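Local atomic coordinates of probable CoA-transferase alpha subunit (Rhodococcus jostii, PDB entry 6COJ), a protein that is probably the alpha subunit of a CoA-transferase-family enzyme and holds a coenzyme A thioester of a spiro-lactone ring compound in its pocket. Residues A[175-180]-A[208-213]; A[218-223]-A[245-250]; A[262-267]-A[298-303]. The protein carries 1 engineered substitution. All blocks are in the same frame, centred on the assembly; numbering follows the deposited sequence.

Contact 1: residues A[175-180]-A[208-213]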
loop_
_atom_site.group_PDB
_atom_site.type_symbol
_atom_site.label_atom_id
_atom_site.label_comp_id
_atom_site.label_asym_id
_atom_site.label_seq_id
_atom_site.Cartn_x
_atom_site.Cartn_y
_atom_site.Cartn_z
ATOM N N LEU A 175 -1.508 -15.160 -3.874
ATOM C CA LEU A 175 -1.158 -15.507 -5.251
ATOM C C LEU A 175 0.362 -15.640 -5.365
ATOM O O LEU A 175 1.061 -14.805 -5.947
ATOM C CB LEU A 175 -1.725 -14.465 -6.217
ATOM C CG LEU A 175 -3.257 -14.409 -6.289
ATOM C CD1 LEU A 175 -3.726 -13.188 -7.071
ATOM C CD2 LEU A 175 -3.818 -15.688 -6.904
ATOM N N ASN A 176 0.879 -16.709 -4.763
ATOM C CA ASN A 176 2.306 -16.978 -4.842
ATOM C C ASN A 176 2.675 -17.381 -6.260
ATOM O O ASN A 176 1.974 -18.165 -6.901
ATOM C CB ASN A 176 2.678 -18.106 -3.883
ATOM C CG ASN A 176 2.184 -17.845 -2.478
ATOM O OD1 ASN A 176 2.739 -17.017 -1.767
ATOM N ND2 ASN A 176 1.128 -18.544 -2.076
ATOM N N LEU A 177 3.789 -16.857 -6.750
ATOM C CA LEU A 177 4.205 -17.070 -8.127
ATOM C C LEU A 177 5.570 -17.739 -8.189
ATOM O O LEU A 177 6.478 -17.395 -7.426
ATOM C CB LEU A 177 4.314 -15.727 -8.849
ATOM C CG LEU A 177 3.141 -14.758 -8.671
ATOM C CD1 LEU A 177 3.476 -13.387 -9.256
ATOM C CD2 LEU A 177 1.884 -15.328 -9.310
ATOM N N ASP A 178 5.726 -18.674 -9.133
ATOM C CA ASP A 178 7.065 -19.179 -9.408
ATOM C C ASP A 178 7.908 -18.109 -10.076
ATOM O O ASP A 178 9.114 -18.015 -9.820
ATOM C CB ASP A 178 6.996 -20.431 -10.281
ATOM C CG ASP A 178 6.293 -21.572 -9.583
ATOM O OD1 ASP A 178 6.667 -21.884 -8.431
ATOM O OD2 ASP A 178 5.349 -22.129 -10.172
ATOM N N ALA A 179 7.299 -17.300 -10.942
ATOM C CA ALA A 179 8.048 -16.276 -11.653
ATOM C C ALA A 179 7.157 -15.076 -11.924
ATOM O O ALA A 179 5.927 -15.183 -11.962
ATOM C CB ALA A 179 8.630 -16.816 -12.965
ATOM N N ALA A 180 7.797 -13.921 -12.090
ATOM C CA ALA A 180 7.127 -12.706 -12.537
ATOM C C ALA A 180 7.878 -12.147 -13.734
ATOM O O ALA A 180 9.115 -12.169 -13.771
ATOM C CB ALA A 180 7.085 -11.634 -11.432
ATOM N N ALA A 208 7.319 -8.879 -5.876
ATOM C CA ALA A 208 7.353 -9.248 -4.463
ATOM C C ALA A 208 6.666 -10.582 -4.201
ATOM O O ALA A 208 6.975 -11.244 -3.205
ATOM C CB ALA A 208 6.723 -8.141 -3.611
ATOM N N ALA A 209 5.736 -10.991 -5.067
ATOM C CA ALA A 209 4.986 -12.231 -4.891
ATOM C C ALA A 209 5.669 -13.446 -5.512
ATOM O O ALA A 209 5.153 -14.559 -5.368
ATOM C CB ALA A 209 3.590 -12.083 -5.507
ATOM N N ALA A 210 6.807 -13.265 -6.186
ATOM C CA ALA A 210 7.389 -14.300 -7.026
ATOM C C ALA A 210 8.737 -14.775 -6.498
ATOM O O ALA A 210 9.452 -14.056 -5.796
ATOM C CB ALA A 210 7.569 -13.799 -8.464
ATOM N N GLU A 211 9.102 -15.990 -6.914
ATOM C CA GLU A 211 10.414 -16.553 -6.603
ATOM C C GLU A 211 11.490 -16.051 -7.563
ATOM O O GLU A 211 12.562 -15.616 -7.130
ATOM C CB GLU A 211 10.331 -18.072 -6.672
ATOM C CG GLU A 211 11.612 -18.802 -6.336
ATOM C CD GLU A 211 11.964 -18.726 -4.865
ATOM O OE1 GLU A 211 13.150 -18.941 -4.529
ATOM O OE2 GLU A 211 11.050 -18.454 -4.052
ATOM N N LYS A 212 11.227 -16.114 -8.870
ATOM C CA LYS A 212 12.163 -15.664 -9.900
ATOM C C LYS A 212 11.564 -14.461 -10.616
ATOM O O LYS A 212 10.421 -14.518 -11.072
ATOM C CB LYS A 212 12.402 -16.765 -10.937
ATOM C CG LYS A 212 12.954 -18.067 -10.403
ATOM C CD LYS A 212 13.009 -19.099 -11.534
ATOM C CE LYS A 212 13.140 -20.522 -11.019
ATOM N NZ LYS A 212 14.362 -20.705 -10.192
ATOM N N ARG A 213 12.325 -13.373 -10.719
ATOM C CA ARG A 213 11.780 -12.100 -11.168
ATOM C C ARG A 213 12.601 -11.573 -12.334
ATOM O O ARG A 213 13.808 -11.352 -12.198
ATOM C CB ARG A 213 11.798 -11.090 -10.020
ATOM C CG ARG A 213 10.717 -11.311 -8.965
ATOM C CD ARG A 213 11.056 -12.413 -7.975
ATOM N NE ARG A 213 12.319 -12.166 -7.280
ATOM C CZ ARG A 213 12.428 -11.427 -6.180
ATOM N NH1 ARG A 213 11.353 -10.858 -5.656
ATOM N NH2 ARG A 213 13.609 -11.269 -5.606
HETATM O O HOH W 1 5.109 -16.197 -3.031
#

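Contact 2: residues A[218-223]-A[245-250]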
loop_
_atom_site.group_PDB
_atom_site.type_symbol
_atom_site.label_atom_id
_atom_site.label_comp_id
_atom_site.label_asym_id
_atom_site.label_seq_id
_atom_site.Cartn_x
_atom_site.Cartn_y
_atom_site.Cartn_z
ATOM N N GLU A 218 13.226 -0.443 -21.105
ATOM C CA GLU A 218 13.527 0.239 -22.361
ATOM C C GLU A 218 15.019 0.501 -22.522
ATOM O O GLU A 218 15.551 0.454 -23.639
ATOM C CB GLU A 218 12.772 1.566 -22.473
ATOM C CG GLU A 218 11.263 1.476 -22.552
ATOM C CD GLU A 218 10.811 0.842 -23.856
ATOM O OE1 GLU A 218 9.934 -0.041 -23.787
ATOM O OE2 GLU A 218 11.364 1.185 -24.920
ATOM N N ARG A 219 15.702 0.814 -21.427
ATOM C CA ARG A 219 17.113 1.151 -21.466
ATOM C C ARG A 219 17.721 0.812 -20.113
ATOM O O ARG A 219 17.118 1.073 -19.064
ATOM C CB ARG A 219 17.305 2.647 -21.748
ATOM C CG ARG A 219 18.760 3.079 -21.877
ATOM C CD ARG A 219 18.877 4.580 -22.105
ATOM N NE ARG A 219 18.130 5.010 -23.278
ATOM C CZ ARG A 219 18.657 5.138 -24.493
ATOM N NH1 ARG A 219 19.941 4.857 -24.697
ATOM N NH2 ARG A 219 17.896 5.541 -25.510
ATOM N N VAL A 220 18.918 0.234 -20.146
ATOM C CA VAL A 220 19.716 -0.003 -18.954
ATOM C C VAL A 220 20.701 1.145 -18.828
ATOM O O VAL A 220 21.392 1.491 -19.798
ATOM C CB VAL A 220 20.448 -1.354 -19.030
ATOM C CG1 VAL A 220 21.400 -1.503 -17.848
ATOM C CG2 VAL A 220 19.457 -2.487 -19.025
ATOM N N VAL A 221 20.752 1.749 -17.639
ATOM C CA VAL A 221 21.632 2.872 -17.345
ATOM C C VAL A 221 22.357 2.577 -16.037
ATOM O O VAL A 221 22.012 1.652 -15.309
ATOM C CB VAL A 221 20.844 4.194 -17.239
ATOM C CG1 VAL A 221 20.131 4.501 -18.554
ATOM C CG2 VAL A 221 19.843 4.112 -16.095
ATOM N N GLU A 222 23.410 3.346 -15.757
ATOM C CA GLU A 222 24.048 3.179 -14.457
ATOM C C GLU A 222 23.126 3.704 -13.357
ATOM O O GLU A 222 22.252 4.544 -13.586
ATOM C CB GLU A 222 25.418 3.871 -14.391
ATOM C CG GLU A 222 26.480 3.333 -15.367
ATOM C CD GLU A 222 27.125 2.006 -14.956
ATOM O OE1 GLU A 222 27.208 1.698 -13.748
ATOM O OE2 GLU A 222 27.574 1.268 -15.863
ATOM N N THR A 223 23.336 3.186 -12.145
ATOM C CA THR A 223 22.472 3.516 -11.012
ATOM C C THR A 223 22.354 5.018 -10.821
ATOM O O THR A 223 21.252 5.551 -10.627
ATOM C CB THR A 223 23.020 2.885 -9.732
ATOM O OG1 THR A 223 23.167 1.471 -9.910
ATOM C CG2 THR A 223 22.068 3.142 -8.553
ATOM N N VAL A 245 17.697 -8.831 -15.525
ATOM C CA VAL A 245 17.384 -7.565 -16.184
ATOM C C VAL A 245 17.619 -7.734 -17.678
ATOM O O VAL A 245 18.719 -8.114 -18.093
ATOM C CB VAL A 245 18.269 -6.426 -15.643
ATOM C CG1 VAL A 245 18.022 -5.131 -16.426
ATOM C CG2 VAL A 245 18.035 -6.222 -14.161
ATOM N N VAL A 246 16.603 -7.429 -18.484
ATOM C CA VAL A 246 16.692 -7.535 -19.940
ATOM C C VAL A 246 16.539 -6.141 -20.533
ATOM O O VAL A 246 15.563 -5.442 -20.243
ATOM C CB VAL A 246 15.611 -8.473 -20.505
ATOM C CG1 VAL A 246 15.745 -8.576 -22.026
ATOM C CG2 VAL A 246 15.690 -9.855 -19.853
ATOM N N GLU A 247 17.488 -5.738 -21.367
ATOM C CA GLU A 247 17.336 -4.488 -22.103
ATOM C C GLU A 247 16.526 -4.769 -23.361
ATOM O O GLU A 247 16.986 -5.489 -24.250
ATOM C CB GLU A 247 18.694 -3.880 -22.446
ATOM C CG GLU A 247 18.580 -2.489 -23.026
ATOM C CD GLU A 247 19.887 -1.732 -22.967
ATOM O OE1 GLU A 247 20.952 -2.382 -23.044
ATOM O OE2 GLU A 247 19.850 -0.491 -22.827
ATOM N N ALA A 248 15.320 -4.208 -23.440
ATOM C CA ALA A 248 14.397 -4.473 -24.544
ATOM C C ALA A 248 13.724 -3.180 -24.966
ATOM O O ALA A 248 12.589 -2.882 -24.566
ATOM C CB ALA A 248 13.370 -5.543 -24.164
ATOM N N PRO A 249 14.396 -2.376 -25.792
ATOM C CA PRO A 249 13.763 -1.171 -26.345
ATOM C C PRO A 249 12.518 -1.528 -27.143
ATOM O O PRO A 249 12.512 -2.487 -27.919
ATOM C CB PRO A 249 14.847 -0.570 -27.251
ATOM C CG PRO A 249 16.114 -1.282 -26.895
ATOM C CD PRO A 249 15.749 -2.604 -26.318
ATOM N N ASN A 250 11.449 -0.756 -26.930
ATOM C CA ASN A 250 10.146 -1.041 -27.526
ATOM C C ASN A 250 9.611 -2.396 -27.081
ATOM O O ASN A 250 8.789 -3.005 -27.776
ATOM C CB ASN A 250 10.158 -0.914 -29.061
ATOM C CG ASN A 250 8.868 -0.321 -29.617
ATOM O OD1 ASN A 250 8.268 0.574 -29.018
ATOM N ND2 ASN A 250 8.441 -0.814 -30.783
#

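Contact 3: residues A[262-267]-A[298-303]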
loop_
_atom_site.group_PDB
_atom_site.type_symbol
_atom_site.label_atom_id
_atom_site.label_comp_id
_atom_site.label_asym_id
_atom_site.label_seq_id
_atom_site.Cartn_x
_atom_site.Cartn_y
_atom_site.Cartn_z
ATOM N N GLY A 262 3.019 5.574 -26.703
ATOM C CA GLY A 262 1.647 5.135 -26.577
ATOM C C GLY A 262 1.409 3.784 -27.231
ATOM O O GLY A 262 2.320 3.122 -27.730
ATOM N N ARG A 263 0.147 3.368 -27.209
ATOM C CA ARG A 263 -0.224 2.095 -27.813
ATOM C C ARG A 263 -0.158 2.195 -29.331
ATOM O O ARG A 263 -0.542 3.205 -29.924
ATOM C CB ARG A 263 -1.642 1.710 -27.382
ATOM C CG ARG A 263 -2.132 0.359 -27.914
ATOM C CD ARG A 263 -3.523 0.009 -27.372
ATOM N NE ARG A 263 -3.538 -0.015 -25.910
ATOM C CZ ARG A 263 -4.130 0.897 -25.146
ATOM N NH1 ARG A 263 -4.789 1.906 -25.699
ATOM N NH2 ARG A 263 -4.073 0.794 -23.826
ATOM N N ASP A 264 0.332 1.134 -29.970
ATOM C CA ASP A 264 0.288 1.056 -31.431
ATOM C C ASP A 264 -1.096 0.540 -31.793
ATOM O O ASP A 264 -1.313 -0.664 -31.937
ATOM C CB ASP A 264 1.386 0.142 -31.953
ATOM C CG ASP A 264 1.506 0.183 -33.465
ATOM O OD1 ASP A 264 0.549 0.612 -34.151
ATOM O OD2 ASP A 264 2.574 -0.210 -33.971
ATOM N N GLU A 265 -2.051 1.474 -31.902
ATOM C CA GLU A 265 -3.453 1.102 -32.074
ATOM C C GLU A 265 -3.675 0.363 -33.387
ATOM O O GLU A 265 -4.399 -0.641 -33.430
ATOM C CB GLU A 265 -4.337 2.352 -32.010
ATOM C CG GLU A 265 -4.274 3.123 -30.689
ATOM C CD GLU A 265 -5.054 2.451 -29.580
ATOM O OE1 GLU A 265 -5.009 2.952 -28.436
ATOM O OE2 GLU A 265 -5.709 1.425 -29.848
ATOM N N LYS A 266 -3.058 0.847 -34.470
ATOM C CA LYS A 266 -3.214 0.197 -35.766
ATOM C C LYS A 266 -2.680 -1.231 -35.735
ATOM O O LYS A 266 -3.295 -2.144 -36.300
ATOM C CB LYS A 266 -2.518 1.025 -36.848
ATOM C CG LYS A 266 -3.308 2.252 -37.325
ATOM C CD LYS A 266 -3.036 3.488 -36.488
ATOM C CE LYS A 266 -4.280 4.345 -36.311
ATOM N NZ LYS A 266 -4.138 5.411 -35.280
ATOM N N PHE A 267 -1.541 -1.451 -35.071
ATOM C CA PHE A 267 -0.997 -2.802 -35.036
ATOM C C PHE A 267 -1.814 -3.709 -34.134
ATOM O O PHE A 267 -1.987 -4.895 -34.437
ATOM C CB PHE A 267 0.475 -2.835 -34.633
ATOM C CG PHE A 267 1.112 -4.170 -34.889
ATOM C CD1 PHE A 267 1.537 -4.507 -36.167
ATOM C CD2 PHE A 267 1.222 -5.112 -33.882
ATOM C CE1 PHE A 267 2.091 -5.745 -36.422
ATOM C CE2 PHE A 267 1.779 -6.355 -34.132
ATOM C CZ PHE A 267 2.211 -6.673 -35.410
ATOM N N ALA A 298 11.610 -4.981 -36.627
ATOM C CA ALA A 298 11.731 -4.535 -38.009
ATOM C C ALA A 298 10.402 -4.661 -38.744
ATOM O O ALA A 298 10.017 -3.768 -39.510
ATOM C CB ALA A 298 12.813 -5.346 -38.720
ATOM N N ALA A 299 9.684 -5.765 -38.526
ATOM C CA ALA A 299 8.425 -5.972 -39.231
ATOM C C ALA A 299 7.362 -4.995 -38.755
ATOM O O ALA A 299 6.527 -4.539 -39.547
ATOM C CB ALA A 299 7.951 -7.410 -39.031
ATOM N N VAL A 300 7.379 -4.668 -37.467
ATOM C CA VAL A 300 6.429 -3.704 -36.939
ATOM C C VAL A 300 6.701 -2.317 -37.502
ATOM O O VAL A 300 5.771 -1.558 -37.802
ATOM C CB VAL A 300 6.483 -3.754 -35.404
ATOM C CG1 VAL A 300 6.130 -2.407 -34.807
ATOM C CG2 VAL A 300 5.584 -4.878 -34.916
ATOM N N LYS A 301 7.978 -1.960 -37.656
ATOM C CA LYS A 301 8.310 -0.676 -38.258
ATOM C C LYS A 301 7.840 -0.616 -39.706
ATOM O O LYS A 301 7.302 0.402 -40.153
ATOM C CB LYS A 301 9.818 -0.438 -38.167
ATOM C CG LYS A 301 10.272 0.908 -38.697
ATOM C CD LYS A 301 11.786 0.989 -38.745
ATOM C CE LYS A 301 12.250 2.072 -39.711
ATOM N NZ LYS A 301 13.584 2.621 -39.342
ATOM N N LYS A 302 8.020 -1.712 -40.446
ATOM C CA LYS A 302 7.577 -1.763 -41.833
ATOM C C LYS A 302 6.057 -1.634 -41.932
ATOM O O LYS A 302 5.543 -0.925 -42.805
ATOM C CB LYS A 302 8.091 -3.063 -42.458
ATOM C CG LYS A 302 7.614 -3.383 -43.861
ATOM C CD LYS A 302 8.243 -4.700 -44.309
ATOM C CE LYS A 302 7.760 -5.128 -45.685
ATOM N NZ LYS A 302 6.325 -5.542 -45.643
ATOM N N PHE A 303 5.327 -2.282 -41.020
ATOM C CA PHE A 303 3.868 -2.175 -41.001
ATOM C C PHE A 303 3.424 -0.726 -40.816
ATOM O O PHE A 303 2.528 -0.239 -41.519
ATOM C CB PHE A 303 3.309 -3.061 -39.882
ATOM C CG PHE A 303 1.806 -3.032 -39.766
ATOM C CD1 PHE A 303 1.173 -2.094 -38.961
ATOM C CD2 PHE A 303 1.028 -3.945 -40.458
ATOM C CE1 PHE A 303 -0.210 -2.067 -38.855
ATOM C CE2 PHE A 303 -0.354 -3.923 -40.357
ATOM C CZ PHE A 303 -0.972 -2.982 -39.550
HETATM O O HOH W 2 3.259 -0.697 -36.554
#

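Contact 1: residues A[175-180]-A[208-213]
Leu177 and Ala210 pair in parallel beta fashion, and four backbone hydrogen bonds join the two segments. Leu177 N gives its hydrogen to Ala209 O at 3.0 Å, while Leu177 O takes one from Glu211 N; further along, Lys212 N binds Asp178 O, and Ala180 N meets Lys212 O at 2.9 Å almost in line with the carbonyl. A water lies 2.8 Å from Asn176 OD1 and 2.9 Å from Ala209 O, linking the exposed Asn176 amide to the Ala209 carbonyl. Asp178 OD2 accepts a hydrogen bond from Thr35 N.

Apolar contacts follow on the face shared by Leu177, Ala180 and Ala210. Ala180 CB touches Ala210 CB at 3.7 Å, a closeness that small residues allow. With CG anti to its own carbonyl carbon (chi1 -47°), Leu177 brings CD1 to 4.0 Å from Ala209 CB, and its side chain also meets Val65 of strand 62-65. A serine in place of Leu177 would probably leave the Ala209 methyl without the CD1 branch and set a hydroxyl among apolar groups. Main-chain bonding thus carries the join between strand 177-184 and the chain entering its parallel neighbour 213-217, and small side chains let it close.

Contact 2: residues A[218-223]-A[245-250]
Glu218 and Glu247 each use a carboxylate oxygen to accept a backbone N-H from the other segment, which is how the loop 218-223 joins the end of strand 244-247 and the turn after it without pairing as strands. Asn250 N reaches Glu218 OE2 at 2.8 Å, on the syn side of the carboxylate. The Glu218 chain bends at chi2 (-68°), which brings back toward 245-250 a side chain that first leaves away from it. Its other oxygen, OE1, is held by Tyr261 OH and His183 NE2, so both carboxylate oxygens have partners. In the other direction across the contact, Glu247 OE2 accepts from Val220 N over 2.9 Å in a nearly straight bond (174°), but from well above the carboxylate plane. CG of Glu247 stands anti to the backbone N and the chain runs on extended, giving the length needed to span the gap. Glutamate suits both places because its chain is long and flexible enough to bring a carboxylate oxygen to a backbone N-H of the other segment. Asn250, a residue that tolerates positive phi, turns the chain here, and its ND2 binds Gln297 OE1.

Among charges, Arg219 lies alongside Glu247, pointing the same way, yet Arg219 NH1 stays 5.7 Å from Glu247 OE2, too far for a salt bridge; any attraction is probably weak.

Apolar contacts are few. Val220 CG2 rests 3.8 Å from Glu247 CB and 4.0 Å from Val245 CG1. Pro249 CG makes van der Waals contact with the carbonyl Glu218 O at 3.7 Å.

Segment 245-250 leaves strand 244-247, the last strand of the parallel sheet, whose Val245 also packs on Val215 of strand 213-217. The loop 218-223 follows that neighbouring strand and leads to helix 223-229, while Val246 turns to helix 23-28.

Contact 3: residues A[262-267]-A[298-303]
Phe267 and Phe303 form an edge-to-face (T-shaped) pair where the first turn of helix 265-274 meets helix 293-306. The planes stand at 89° and the centroids are 5.3 Å apart. The edge of Phe267 does the touching: its CD1 comes to 3.7 Å from Phe303 CD1, over the face of the Phe303 ring and displaced toward its rim. Phe267 also offers a face. Val300 CG2 sits over it, 4.0 Å from the ring centroid and 16° off the normal, a CH-pi contact. A valine fits because its branching at CB puts a methyl, CG2, over the ring without a longer chain. Each phenylalanine has CG anti to the backbone N (chi1 -167° for Phe267), which sends both rings from their helices into the space between.

Lys266 brings its carbonyl O to 4.0 Å from Phe303 CE1, with its CB also near that atom, and its exposed end leads away. Around this pair Phe267 further meets Tyr288 edge-to-face, and Phe303 meets the ring of His270, so the aromatic cluster extends to helix 278-288.

What positions Phe267 is the start of its helix. Asp264 is the N-cap, and Phe267 N donates to Asp264 OD1 at 3.1 Å from above the carboxylate plane; aspartate is short enough to turn back to the N-H of the first turn. Across the cap, Arg263 NH1 makes a salt bridge with Glu265 OE1, with the carboxylate lying at the edge of the guanidinium. Asp264 OD2, the other oxygen, is bonded to His253 NE2 and to a water that donates to it at 2.7 Å; that water's second hydrogen goes to Val300 O, 2.9 Å away, tying the cap to helix 293-306.

Contact 1 is buried and lies within the central parallel sheet, joining strand 177-184 to the chain entering strand 213-217 through main-chain bonds. Contact 2 reaches the edge of the same sheet, where exposed and partly buried residues meet; there carboxylates replace the backbone carbonyls as acceptors. Contact 3 is again buried, but between helices near the C-terminal end of the chain, and relies on rings and a valine, with a water completing the join. Its segments stand on the opposite side of the chain's centre from contact 1, while contacts 2 and 3 come within about 5 Å between nearest atoms.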